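Local atomic coordinates of thioredoxin domain-containing protein (Silicibacter pomeroyi, PDB entry 3EYT), a protein that is of unknown function but has a thioredoxin-like fold and may carry an oxidoreductase or antioxidant activity. Residues L21-L26 against I31-F36; I48-K53 against G136-L141; Q52-A57 against V63-L68; L121-K126 against G144-T149. All blocks are in the same frame, centred on the assembly; numbering follows the deposited sequence. Where two conformers were deposited one is given.

Interaction 1 of 4, residues L21-L26 against I31-F36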
loop_
_atom_site.group_PDB
_atom_site.type_symbol
_atom_site.label_atom_id
_atom_site.label_comp_id
_atom_site.label_asym_id
_atom_site.label_seq_id
_atom_site.Cartn_x
_atom_site.Cartn_y
_atom_site.Cartn_z
ATOM N N LEU C 21 -6.395 -6.795 21.077
ATOM C CA LEU C 21 -5.549 -7.274 22.185
ATOM C C LEU C 21 -4.574 -6.274 22.764
ATOM O O LEU C 21 -3.883 -5.591 22.031
ATOM C CB LEU C 21 -4.729 -8.498 21.735
ATOM C CG LEU C 21 -5.453 -9.820 21.535
ATOM C CD1 LEU C 21 -4.507 -10.830 20.913
ATOM C CD2 LEU C 21 -6.036 -10.376 22.863
ATOM N N THR C 22 -4.476 -6.244 24.084
ATOM C CA THR C 22 -3.467 -5.440 24.743
ATOM C C THR C 22 -2.655 -6.322 25.688
ATOM O O THR C 22 -3.105 -7.413 26.093
ATOM C CB THR C 22 -4.102 -4.317 25.569
ATOM O OG1 THR C 22 -4.900 -4.906 26.601
ATOM C CG2 THR C 22 -4.994 -3.416 24.683
ATOM N N LEU C 23 -1.487 -5.829 26.078
ATOM C CA LEU C 23 -0.639 -6.537 27.046
ATOM C C LEU C 23 -1.349 -6.674 28.403
ATOM O O LEU C 23 -1.215 -7.716 29.080
ATOM C CB LEU C 23 0.738 -5.857 27.185
ATOM C CG LEU C 23 1.610 -5.853 25.920
ATOM C CD1 LEU C 23 3.003 -5.318 26.201
ATOM C CD2 LEU C 23 1.705 -7.245 25.314
ATOM N N ALA C 24 -2.131 -5.650 28.771
ATOM C CA ALA C 24 -2.949 -5.703 29.996
ATOM C C ALA C 24 -3.968 -6.853 29.964
ATOM O O ALA C 24 -4.124 -7.570 30.958
ATOM C CB ALA C 24 -3.642 -4.358 30.258
ATOM N N ASP C 25 -4.629 -7.053 28.824
ATOM C CA ASP C 25 -5.508 -8.210 28.594
ATOM C C ASP C 25 -4.821 -9.548 28.847
ATOM O O ASP C 25 -5.489 -10.551 29.145
ATOM C CB ASP C 25 -5.933 -8.280 27.123
ATOM C CG ASP C 25 -6.902 -7.193 26.718
ATOM O OD1 ASP C 25 -7.441 -6.488 27.603
ATOM O OD2 ASP C 25 -7.120 -7.059 25.488
ATOM N N LEU C 26 -3.501 -9.577 28.688
ATOM C CA LEU C 26 -2.752 -10.835 28.698
ATOM C C LEU C 26 -1.958 -11.020 29.992
ATOM O O LEU C 26 -1.181 -11.961 30.111
ATOM C CB LEU C 26 -1.834 -10.922 27.469
ATOM C CG LEU C 26 -2.501 -10.999 26.089
ATOM C CD1 LEU C 26 -1.467 -10.908 24.980
ATOM C CD2 LEU C 26 -3.362 -12.250 25.907
ATOM N N ILE C 31 4.106 -13.957 27.553
ATOM C CA ILE C 31 3.786 -13.515 26.197
ATOM C C ILE C 31 5.045 -13.571 25.334
ATOM O O ILE C 31 6.124 -13.075 25.739
ATOM C CB ILE C 31 3.208 -12.083 26.208
ATOM C CG1 ILE C 31 2.076 -11.971 27.237
ATOM C CG2 ILE C 31 2.746 -11.654 24.810
ATOM C CD1 ILE C 31 1.690 -10.545 27.553
ATOM N N VAL C 32 4.925 -14.207 24.172
ATOM C CA VAL C 32 6.007 -14.252 23.195
ATOM C C VAL C 32 5.564 -13.416 22.011
ATOM O O VAL C 32 4.519 -13.682 21.419
ATOM C CB VAL C 32 6.263 -15.697 22.700
ATOM C CG1 VAL C 32 7.360 -15.725 21.647
ATOM C CG2 VAL C 32 6.623 -16.613 23.873
ATOM N N ILE C 33 6.346 -12.398 21.669
ATOM C CA ILE C 33 6.052 -11.572 20.508
ATOM C C ILE C 33 7.110 -11.735 19.433
ATOM O O ILE C 33 8.287 -11.513 19.671
ATOM C CB ILE C 33 5.932 -10.074 20.875
ATOM C CG1 ILE C 33 4.940 -9.870 22.011
ATOM C CG2 ILE C 33 5.523 -9.197 19.647
ATOM C CD1 ILE C 33 4.926 -8.388 22.570
ATOM N N GLU C 34 6.661 -12.081 18.235
ATOM C CA GLU C 34 7.552 -12.182 17.092
ATOM C C GLU C 34 7.317 -10.959 16.198
ATOM O O GLU C 34 6.247 -10.819 15.599
ATOM C CB GLU C 34 7.278 -13.503 16.356
ATOM C CG GLU C 34 7.990 -13.702 15.038
ATOM C CD GLU C 34 9.493 -13.902 15.186
ATOM O OE1 GLU C 34 9.978 -14.298 16.275
ATOM O OE2 GLU C 34 10.190 -13.641 14.193
ATOM N N ALA C 35 8.320 -10.082 16.138
ATOM C CA ALA C 35 8.267 -8.870 15.336
ATOM C C ALA C 35 8.962 -9.215 14.033
ATOM O O ALA C 35 10.093 -9.717 14.029
ATOM C CB ALA C 35 8.972 -7.725 16.016
ATOM N N PHE C 36 8.266 -8.976 12.928
ATOM C CA PHE C 36 8.724 -9.455 11.642
ATOM C C PHE C 36 8.259 -8.482 10.550
ATOM O O PHE C 36 7.339 -7.677 10.756
ATOM C CB PHE C 36 8.163 -10.876 11.378
ATOM C CG PHE C 36 6.667 -10.910 11.089
ATOM C CD1 PHE C 36 6.204 -11.008 9.767
ATOM C CD2 PHE C 36 5.730 -10.856 12.138
ATOM C CE1 PHE C 36 4.822 -11.033 9.492
ATOM C CE2 PHE C 36 4.361 -10.883 11.891
ATOM C CZ PHE C 36 3.895 -10.967 10.550
#

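Interaction 2 of 4, residues I48-K53 against G136-L141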
loop_
_atom_site.group_PDB
_atom_site.type_symbol
_atom_site.label_atom_id
_atom_site.label_comp_id
_atom_site.label_asym_id
_atom_site.label_seq_id
_atom_site.Cartn_x
_atom_site.Cartn_y
_atom_site.Cartn_z
ATOM N N ILE C 48 9.248 -16.595 11.867
ATOM C CA ILE C 48 7.878 -17.074 11.839
ATOM C C ILE C 48 7.821 -18.602 12.148
ATOM O O ILE C 48 7.043 -19.015 12.994
ATOM C CB ILE C 48 7.190 -16.668 10.507
ATOM C CG1 ILE C 48 6.796 -15.176 10.569
ATOM C CG2 ILE C 48 5.944 -17.480 10.275
ATOM C CD1 ILE C 48 6.574 -14.587 9.205
ATOM N N PRO C 49 8.672 -19.433 11.508
ATOM C CA PRO C 49 8.608 -20.848 11.920
ATOM C C PRO C 49 8.913 -21.043 13.397
ATOM O O PRO C 49 8.323 -21.908 14.021
ATOM C CB PRO C 49 9.670 -21.531 11.045
ATOM C CG PRO C 49 9.698 -20.667 9.805
ATOM C CD PRO C 49 9.562 -19.246 10.349
ATOM N N LEU C 50 9.795 -20.221 13.967
ATOM C CA LEU C 50 10.038 -20.310 15.421
ATOM C C LEU C 50 8.783 -19.970 16.239
ATOM O O LEU C 50 8.449 -20.672 17.184
ATOM C CB LEU C 50 11.211 -19.422 15.841
ATOM C CG LEU C 50 11.493 -19.328 17.343
ATOM C CD1 LEU C 50 11.861 -20.704 17.939
ATOM C CD2 LEU C 50 12.603 -18.289 17.635
ATOM N N ALA C 51 8.085 -18.887 15.866
ATOM C CA ALA C 51 6.876 -18.494 16.577
ATOM C C ALA C 51 5.822 -19.616 16.523
ATOM O O ALA C 51 5.144 -19.877 17.522
ATOM C CB ALA C 51 6.317 -17.188 16.025
ATOM N N GLN C 52 5.704 -20.281 15.381
ATOM C CA GLN C 52 4.763 -21.385 15.240
ATOM C C GLN C 52 5.122 -22.613 16.084
ATOM O O GLN C 52 4.230 -23.322 16.545
ATOM C CB GLN C 52 4.617 -21.759 13.771
ATOM C CG GLN C 52 4.003 -20.638 12.948
ATOM C CD GLN C 52 3.784 -21.025 11.518
ATOM O OE1 GLN C 52 4.725 -21.341 10.806
ATOM N NE2 GLN C 52 2.552 -20.978 11.080
ATOM N N LYS C 53 6.420 -22.846 16.278
ATOM C CA LYS C 53 6.914 -23.923 17.168
ATOM C C LYS C 53 6.573 -23.628 18.603
ATOM O O LYS C 53 6.092 -24.504 19.312
ATOM C CB LYS C 53 8.431 -24.107 17.024
ATOM C CG LYS C 53 8.811 -24.841 15.751
ATOM C CD LYS C 53 10.297 -24.788 15.515
ATOM C CE LYS C 53 10.655 -25.640 14.319
ATOM N NZ LYS C 53 12.072 -25.417 13.895
ATOM N N GLY C 136 17.361 -11.679 15.550
ATOM C CA GLY C 136 17.939 -12.698 14.655
ATOM C C GLY C 136 17.777 -14.134 15.150
ATOM O O GLY C 136 16.702 -14.522 15.632
ATOM N N ASP C 137 18.836 -14.930 15.014
ATOM C CA ASP C 137 18.746 -16.373 15.266
ATOM C C ASP C 137 18.599 -16.638 16.755
ATOM O O ASP C 137 19.228 -15.962 17.570
ATOM C CB ASP C 137 19.990 -17.093 14.727
ATOM C CG ASP C 137 19.930 -17.311 13.221
ATOM O OD1 ASP C 137 18.811 -17.227 12.649
ATOM O OD2 ASP C 137 21.002 -17.563 12.608
ATOM N N VAL C 138 17.724 -17.569 17.107
ATOM C CA VAL C 138 17.481 -17.879 18.518
ATOM C C VAL C 138 17.601 -19.384 18.769
ATOM O O VAL C 138 16.986 -20.194 18.054
ATOM C CB VAL C 138 16.089 -17.408 18.991
ATOM C CG1 VAL C 138 16.039 -17.422 20.509
ATOM C CG2 VAL C 138 15.802 -15.989 18.492
ATOM N N SER C 139 18.388 -19.737 19.782
ATOM C CA SER C 139 18.485 -21.108 20.252
ATOM C C SER C 139 17.143 -21.551 20.827
ATOM O O SER C 139 16.659 -20.982 21.810
ATOM C CB SER C 139 19.541 -21.211 21.342
ATOM O OG SER C 139 19.337 -22.386 22.103
ATOM N N GLU C 140 16.553 -22.570 20.208
ATOM C CA GLU C 140 15.328 -23.176 20.729
ATOM C C GLU C 140 15.484 -23.760 22.149
ATOM O O GLU C 140 14.569 -23.622 22.980
ATOM C CB GLU C 140 14.813 -24.239 19.768
ATOM C CG GLU C 140 14.010 -23.625 18.655
ATOM C CD GLU C 140 13.720 -24.612 17.553
ATOM O OE1 GLU C 140 13.389 -25.775 17.871
ATOM O OE2 GLU C 140 13.825 -24.217 16.360
ATOM N N LEU C 141 16.617 -24.407 22.428
ATOM C CA LEU C 141 16.884 -24.878 23.803
ATOM C C LEU C 141 16.877 -23.713 24.792
ATOM O O LEU C 141 16.284 -23.804 25.881
ATOM C CB LEU C 141 18.216 -25.640 23.914
ATOM C CG LEU C 141 18.197 -27.101 23.431
ATOM C CD1 LEU C 141 19.595 -27.615 23.282
ATOM C CD2 LEU C 141 17.384 -27.977 24.415
#

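Interaction 3 of 4, residues Q52-A57 against V63-L68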
loop_
_atom_site.group_PDB
_atom_site.type_symbol
_atom_site.label_atom_id
_atom_site.label_comp_id
_atom_site.label_asym_id
_atom_site.label_seq_id
_atom_site.Cartn_x
_atom_site.Cartn_y
_atom_site.Cartn_z
ATOM N N GLN C 52 5.704 -20.281 15.381
ATOM C CA GLN C 52 4.763 -21.385 15.240
ATOM C C GLN C 52 5.122 -22.613 16.084
ATOM O O GLN C 52 4.230 -23.322 16.545
ATOM C CB GLN C 52 4.617 -21.759 13.771
ATOM C CG GLN C 52 4.003 -20.638 12.948
ATOM C CD GLN C 52 3.784 -21.025 11.518
ATOM O OE1 GLN C 52 4.725 -21.341 10.806
ATOM N NE2 GLN C 52 2.552 -20.978 11.080
ATOM N N LYS C 53 6.420 -22.846 16.278
ATOM C CA LYS C 53 6.914 -23.923 17.168
ATOM C C LYS C 53 6.573 -23.628 18.603
ATOM O O LYS C 53 6.092 -24.504 19.312
ATOM C CB LYS C 53 8.431 -24.107 17.024
ATOM C CG LYS C 53 8.811 -24.841 15.751
ATOM C CD LYS C 53 10.297 -24.788 15.515
ATOM C CE LYS C 53 10.655 -25.640 14.319
ATOM N NZ LYS C 53 12.072 -25.417 13.895
ATOM N N VAL C 54 6.814 -22.374 19.020
ATOM C CA VAL C 54 6.442 -21.938 20.360
ATOM C C VAL C 54 4.949 -22.137 20.564
ATOM O O VAL C 54 4.528 -22.689 21.597
ATOM C CB VAL C 54 6.862 -20.463 20.617
ATOM C CG1 VAL C 54 6.325 -19.956 21.963
ATOM C CG2 VAL C 54 8.426 -20.340 20.541
ATOM N N ARG C 55 4.152 -21.692 19.596
ATOM C CA ARG C 55 2.708 -21.840 19.698
ATOM C C ARG C 55 2.307 -23.301 19.830
ATOM O O ARG C 55 1.443 -23.623 20.655
ATOM C CB ARG C 55 1.973 -21.178 18.518
ATOM C CG ARG C 55 0.433 -21.406 18.514
ATOM C CD ARG C 55 -0.319 -20.688 19.633
ATOM N NE ARG C 55 0.019 -21.225 20.961
ATOM C CZ ARG C 55 -0.137 -20.593 22.127
ATOM N NH1 ARG C 55 -0.633 -19.352 22.202
ATOM N NH2 ARG C 55 0.251 -21.207 23.241
ATOM N N ALA C 56 2.916 -24.173 19.016
ATOM C CA ALA C 56 2.628 -25.597 19.086
ATOM C C ALA C 56 3.162 -26.209 20.391
ATOM O O ALA C 56 2.556 -27.116 20.923
ATOM C CB ALA C 56 3.184 -26.342 17.847
ATOM N N ALA C 57 4.275 -25.710 20.922
ATOM C CA ALA C 57 4.891 -26.389 22.091
ATOM C C ALA C 57 4.289 -26.058 23.454
ATOM O O ALA C 57 4.370 -26.885 24.370
ATOM C CB ALA C 57 6.415 -26.221 22.112
ATOM N N VAL C 63 0.654 -19.569 27.660
ATOM C CA VAL C 63 1.548 -18.774 26.815
ATOM C C VAL C 63 0.741 -18.168 25.666
ATOM O O VAL C 63 0.034 -18.883 24.925
ATOM C CB VAL C 63 2.711 -19.633 26.254
ATOM C CG1 VAL C 63 3.611 -18.812 25.275
ATOM C CG2 VAL C 63 3.534 -20.213 27.401
ATOM N N ALA C 64 0.802 -16.849 25.553
ATOM C CA ALA C 64 0.249 -16.174 24.371
ATOM C C ALA C 64 1.372 -15.942 23.361
ATOM O O ALA C 64 2.477 -15.513 23.731
ATOM C CB ALA C 64 -0.415 -14.827 24.762
ATOM N N VAL C 65 1.093 -16.212 22.091
ATOM C CA VAL C 65 2.031 -15.941 21.020
ATOM C C VAL C 65 1.366 -14.946 20.069
ATOM O O VAL C 65 0.261 -15.183 19.582
ATOM C CB VAL C 65 2.424 -17.230 20.230
ATOM C CG1 VAL C 65 3.362 -16.893 19.031
ATOM C CG2 VAL C 65 3.094 -18.244 21.131
ATOM N N LEU C 66 2.050 -13.836 19.834
ATOM C CA LEU C 66 1.538 -12.714 19.026
ATOM C C LEU C 66 2.548 -12.423 17.942
ATOM O O LEU C 66 3.743 -12.483 18.207
ATOM C CB LEU C 66 1.447 -11.431 19.858
ATOM C CG LEU C 66 0.652 -11.498 21.156
ATOM C CD1 LEU C 66 0.541 -10.132 21.764
ATOM C CD2 LEU C 66 -0.742 -12.149 20.897
ATOM N N GLY C 67 2.071 -12.071 16.751
ATOM C CA GLY C 67 2.951 -11.535 15.698
ATOM C C GLY C 67 2.843 -10.010 15.719
ATOM O O GLY C 67 1.772 -9.464 15.973
ATOM N N LEU C 68 3.932 -9.320 15.431
ATOM C CA LEU C 68 3.880 -7.875 15.297
ATOM C C LEU C 68 4.530 -7.506 13.954
ATOM O O LEU C 68 5.733 -7.716 13.758
ATOM C CB LEU C 68 4.595 -7.215 16.480
ATOM C CG LEU C 68 4.663 -5.693 16.429
ATOM C CD1 LEU C 68 3.267 -5.121 16.674
ATOM C CD2 LEU C 68 5.672 -5.113 17.444
HETATM O O HOH W 1 -1.463 -17.163 20.149
#

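Interaction 4 of 4, residues L121-K126 against G144-T149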
loop_
_atom_site.group_PDB
_atom_site.type_symbol
_atom_site.label_atom_id
_atom_site.label_comp_id
_atom_site.label_asym_id
_atom_site.label_seq_id
_atom_site.Cartn_x
_atom_site.Cartn_y
_atom_site.Cartn_z
ATOM N N LEU C 121 12.493 -11.368 18.744
ATOM C CA LEU C 121 11.604 -12.121 19.587
ATOM C C LEU C 121 11.652 -11.502 20.979
ATOM O O LEU C 121 12.751 -11.317 21.544
ATOM C CB LEU C 121 11.973 -13.616 19.568
ATOM C CG LEU C 121 10.860 -14.526 20.159
ATOM C CD1 LEU C 121 10.804 -15.867 19.550
ATOM C CD2 LEU C 121 11.021 -14.648 21.654
ATOM N N LEU C 122 10.475 -11.121 21.498
ATOM C CA LEU C 122 10.389 -10.476 22.814
ATOM C C LEU C 122 9.627 -11.388 23.749
ATOM O O LEU C 122 8.635 -12.009 23.341
ATOM C CB LEU C 122 9.659 -9.138 22.729
ATOM C CG LEU C 122 10.079 -7.955 21.825
ATOM C CD1 LEU C 122 11.240 -7.230 22.404
ATOM C CD2 LEU C 122 10.339 -8.311 20.361
ATOM N N LEU C 123 10.085 -11.467 24.996
ATOM C CA LEU C 123 9.444 -12.261 26.035
ATOM C C LEU C 123 9.058 -11.386 27.199
ATOM O O LEU C 123 9.923 -10.731 27.811
ATOM C CB LEU C 123 10.379 -13.340 26.607
ATOM C CG LEU C 123 10.615 -14.707 25.984
ATOM C CD1 LEU C 123 11.131 -15.614 27.123
ATOM C CD2 LEU C 123 9.371 -15.301 25.331
ATOM N N ILE C 124 7.768 -11.415 27.513
ATOM C CA ILE C 124 7.174 -10.636 28.579
ATOM C C ILE C 124 6.655 -11.576 29.668
ATOM O O ILE C 124 5.922 -12.534 29.392
ATOM C CB ILE C 124 6.041 -9.735 28.039
ATOM C CG1 ILE C 124 6.623 -8.687 27.062
ATOM C CG2 ILE C 124 5.272 -9.027 29.177
ATOM C CD1 ILE C 124 5.552 -8.028 26.219
ATOM N N ASP C 125 7.037 -11.294 30.905
ATOM C CA ASP C 125 6.679 -12.170 32.018
ATOM C C ASP C 125 5.217 -11.992 32.433
ATOM O O ASP C 125 4.540 -11.114 31.931
ATOM C CB ASP C 125 7.670 -12.023 33.183
ATOM C CG ASP C 125 7.580 -10.678 33.906
ATOM O OD1 ASP C 125 6.578 -9.929 33.771
ATOM O OD2 ASP C 125 8.539 -10.379 34.663
ATOM N N LYS C 126 4.737 -12.831 33.354
ATOM C CA LYS C 126 3.343 -12.772 33.855
ATOM C C LYS C 126 2.962 -11.419 34.465
ATOM O O LYS C 126 1.782 -11.085 34.580
ATOM C CB LYS C 126 3.132 -13.844 34.923
ATOM C CG LYS C 126 3.360 -15.225 34.456
ATOM C CD LYS C 126 2.905 -16.194 35.532
ATOM C CE LYS C 126 3.395 -17.549 35.175
ATOM N NZ LYS C 126 3.051 -18.540 36.215
ATOM N N GLY C 144 13.251 -22.099 25.115
ATOM C CA GLY C 144 12.391 -22.987 25.904
ATOM C C GLY C 144 12.722 -22.891 27.394
ATOM O O GLY C 144 11.822 -22.853 28.234
ATOM N N ALA C 145 14.018 -22.806 27.713
ATOM C CA ALA C 145 14.466 -22.597 29.091
ATOM C C ALA C 145 13.943 -21.244 29.657
ATOM O O ALA C 145 13.414 -21.181 30.787
ATOM C CB ALA C 145 15.996 -22.684 29.177
ATOM N N GLU C 146 14.049 -20.176 28.867
ATOM C CA GLU C 146 13.565 -18.861 29.332
ATOM C C GLU C 146 12.063 -18.857 29.557
ATOM O O GLU C 146 11.594 -18.308 30.582
ATOM C CB GLU C 146 13.933 -17.718 28.375
ATOM C CG GLU C 146 15.420 -17.567 28.065
ATOM C CD GLU C 146 15.683 -16.533 26.952
ATOM O OE1 GLU C 146 14.858 -16.387 26.002
ATOM O OE2 GLU C 146 16.732 -15.869 27.032
ATOM N N ILE C 147 11.309 -19.484 28.645
ATOM C CA ILE C 147 9.842 -19.572 28.795
ATOM C C ILE C 147 9.446 -20.362 30.061
ATOM O O ILE C 147 8.553 -19.945 30.830
ATOM C CB ILE C 147 9.178 -20.141 27.513
ATOM C CG1 ILE C 147 9.259 -19.131 26.359
ATOM C CG2 ILE C 147 7.714 -20.509 27.736
ATOM C CD1 ILE C 147 8.976 -19.779 24.976
ATOM N N ALA C 148 10.129 -21.475 30.300
ATOM C CA ALA C 148 9.894 -22.254 31.532
ATOM C C ALA C 148 10.182 -21.458 32.796
ATOM O O ALA C 148 9.444 -21.545 33.757
ATOM C CB ALA C 148 10.722 -23.532 31.526
ATOM N N THR C 149 11.260 -20.692 32.798
ATOM C CA THR C 149 11.617 -19.880 33.957
ATOM C C THR C 149 10.493 -18.895 34.292
ATOM O O THR C 149 10.097 -18.749 35.465
ATOM C CB THR C 149 12.949 -19.127 33.716
ATOM O OG1 THR C 149 13.982 -20.088 33.464
ATOM C CG2 THR C 149 13.329 -18.228 34.937
#

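Interaction 1 of 4, residues L21-L26 against I31-F36
Ile31, near the start of strand 30-36, reaches with its CD1 methyl to two leucines of the loop that leads into the strand. The closer partner is Leu26: its CB lies 3.5 Å from Ile31 CD1, the two side chains roughly perpendicular, and Leu26 CD1 is 4.1 Å from Ile31 CD1. Leu23 touches with a single branch. Leu23 CD2 lies 4.0 Å from Ile31 CD1 and, more loosely, 4.4 Å from Ile33 CD1, so one methyl spans two strand residues whose side chains project from the same face. Ile31 holds CG1 anti to its carbonyl carbon (chi1 -50°), and with CD1 stretched out beyond it (chi2 166°) the side chain extends away from the strand to the loop. In this thioredoxin-like fold strand 30-36 lies inside the mixed sheet, and the loop packs on the face opposite helix 41-57, toward which Val32 points to meet Val54. Beta-branched isoleucines suit the extended strand, and the longer leucines let the loop send its methyls down to it. The loop contains an ST motif: Asp25 N donates to Thr22 OG1 at 3.1 Å, and Asp25 OD2 takes a return bond from Thr22 N, which meets it from above the carboxylate plane. Leu23 also rests on Ile124 and Tyr113, and Leu26 on Leu66.

Interaction 2 of 4, residues I48-K53 against G136-L141
Residues 48-53, on helix 41-57, and the turn and first residues of helix 140-151 keep their backbones apart, the nearest alpha carbons being those of Leu50 and Glu140 at 8.0 Å, so side chains alone bridge the space. Leu50 divides its two methyls between two partners. Leu50 CD2 lies 3.8 Å from Val138 CB, with the side chains crossing nearly square, whereas Leu50 CD1 sits 3.7 Å from Glu140 CG, the two side chains running past one another antiparallel. Because CG is anti to the backbone N (chi1 175°), the leucine's methyl branches project across toward both. One helical turn on, the extended Lys53 crosses Glu140, and its NZ bonds to Glu140 OE2 at 3.3 Å in a salt bridge, arriving on the syn side, 24° out of the carboxylate plane. Lys53 CD also passes 3.7 Å from Glu140 OE2. Ser139 is the N-cap of helix 140-151, its OG accepting from Leu142 N. Glu140, in the first turn, puts its methylene against leucine and its carboxylate at the solvent-facing edge of the contact. The chemistry suggests that apolar contact probably contributes most to joining helix 41-57 to the start of helix 140-151, the exposed ion pair adding a modest, solvent-weakened attraction.

Interaction 3 of 4, residues Q52-A57 against V63-L68
The beta-alpha-beta unit of strand 30-36, helix 41-57 and strand 63-69 is a core element of the thioredoxin-like fold, and here the end of its helix packs on its second strand through Arg55, Val54 and Val65. The segments run nearly antiparallel, at 157°, with axes 8.6 Å apart at their closest. Val54 CG1 meets Val65 CG2 at 3.8 Å, and Val63 CG1 lies farther off; compact valines fit this buried layer between helix and sheet, which Leu143 and Ile147 of helix 140-151 also border. Arg55 instead bends back. Its CG is anti to the backbone N, but turns at chi2 (69°) and chi3 (-67°) fold the guanidinium down to the strand, end-on to Val63. Arg55 NH1 and NH2 both donate to Val63 O, at 2.8 and 2.9 Å, from the same face of the carbonyl plane, while the oxygen lies close to the guanidinium plane. Val65 CG2 sits over one face of the group, displaced from its centre. In the loop joining helix to strand, Arg55 NH1 also makes a salt bridge with Glu60 and NH2 bonds to Phe58 O. A leucine in its place would probably leave Val63 O without these two donors and Glu60 without the guanidinium it pairs with. A water completes the arrangement: it accepts from Arg55 NH1 at 3.1 Å and donates to Val65 O at 2.7 Å.

Interaction 4 of 4, residues L121-K126 against G144-T149
Leu123 of strand 120-124 is the single strand residue that meets segment 144-149, and it sets both its methyls against one turn of the helix. Leu123 CD1 lies 3.7 Å from Glu146 CB, and Leu123 CD2 lies 4.0 Å from Ile147 CG1, so the leucine straddles two successive residues. It lies almost crosswise to the isoleucine. With CG anti to the carbonyl carbon (chi1 -83°), the two methyl branches stand off the sheet toward the helix. Leucine suits the site because its two branches can serve two neighbours, and Ile147 offers a buried aliphatic flank. Glu146 is amphipathic here: its CB packs on the leucine, and OE1, although 4.0 Å from Leu123 CD1, is hydrogen-bonded to His134 NE2. By contrast, the side of the helix turned from the sheet makes no contact with 121-126: Ala145, Ala148 and Thr149 are exposed there, and Thr149 OG1 turns back to donate to Ala145 O at 2.9 Å, from the face of the carbonyl plane opposite to that used by Thr149 N. A hydroxyl tied to its own helix in this way needs no partner on the sheet. Around the tight part, Leu143 and Leu150 of the same helix also touch Leu123, while Val32 from strand 30-36 and Ala132 from strand 129-135 reach it from the two adjoining strands.

Interactions 2, 3 and 4 lie on one face of the mixed sheet and interaction 1 on the other, with strand 30-36, itself part of interaction 1, turning its other face to them through Val32. Their centres are 10 to 16 Å apart. Interactions 2 and 3 share helix 41-57, with Gln52 and Lys53 in common; interactions 2 and 4 share helix 140-151, and their segments alternate along the chain. Interactions 1, 3 and 4 reach neighbouring strands: 30-36 stands between 63-69 and 120-124. Interaction 1 closes before the others open. Two helices thus pack against the sheet and each other, as in thioredoxin-like folds; here a CxxC pattern starting helix 41-57 is consistent with redox chemistry, though unconfirmed.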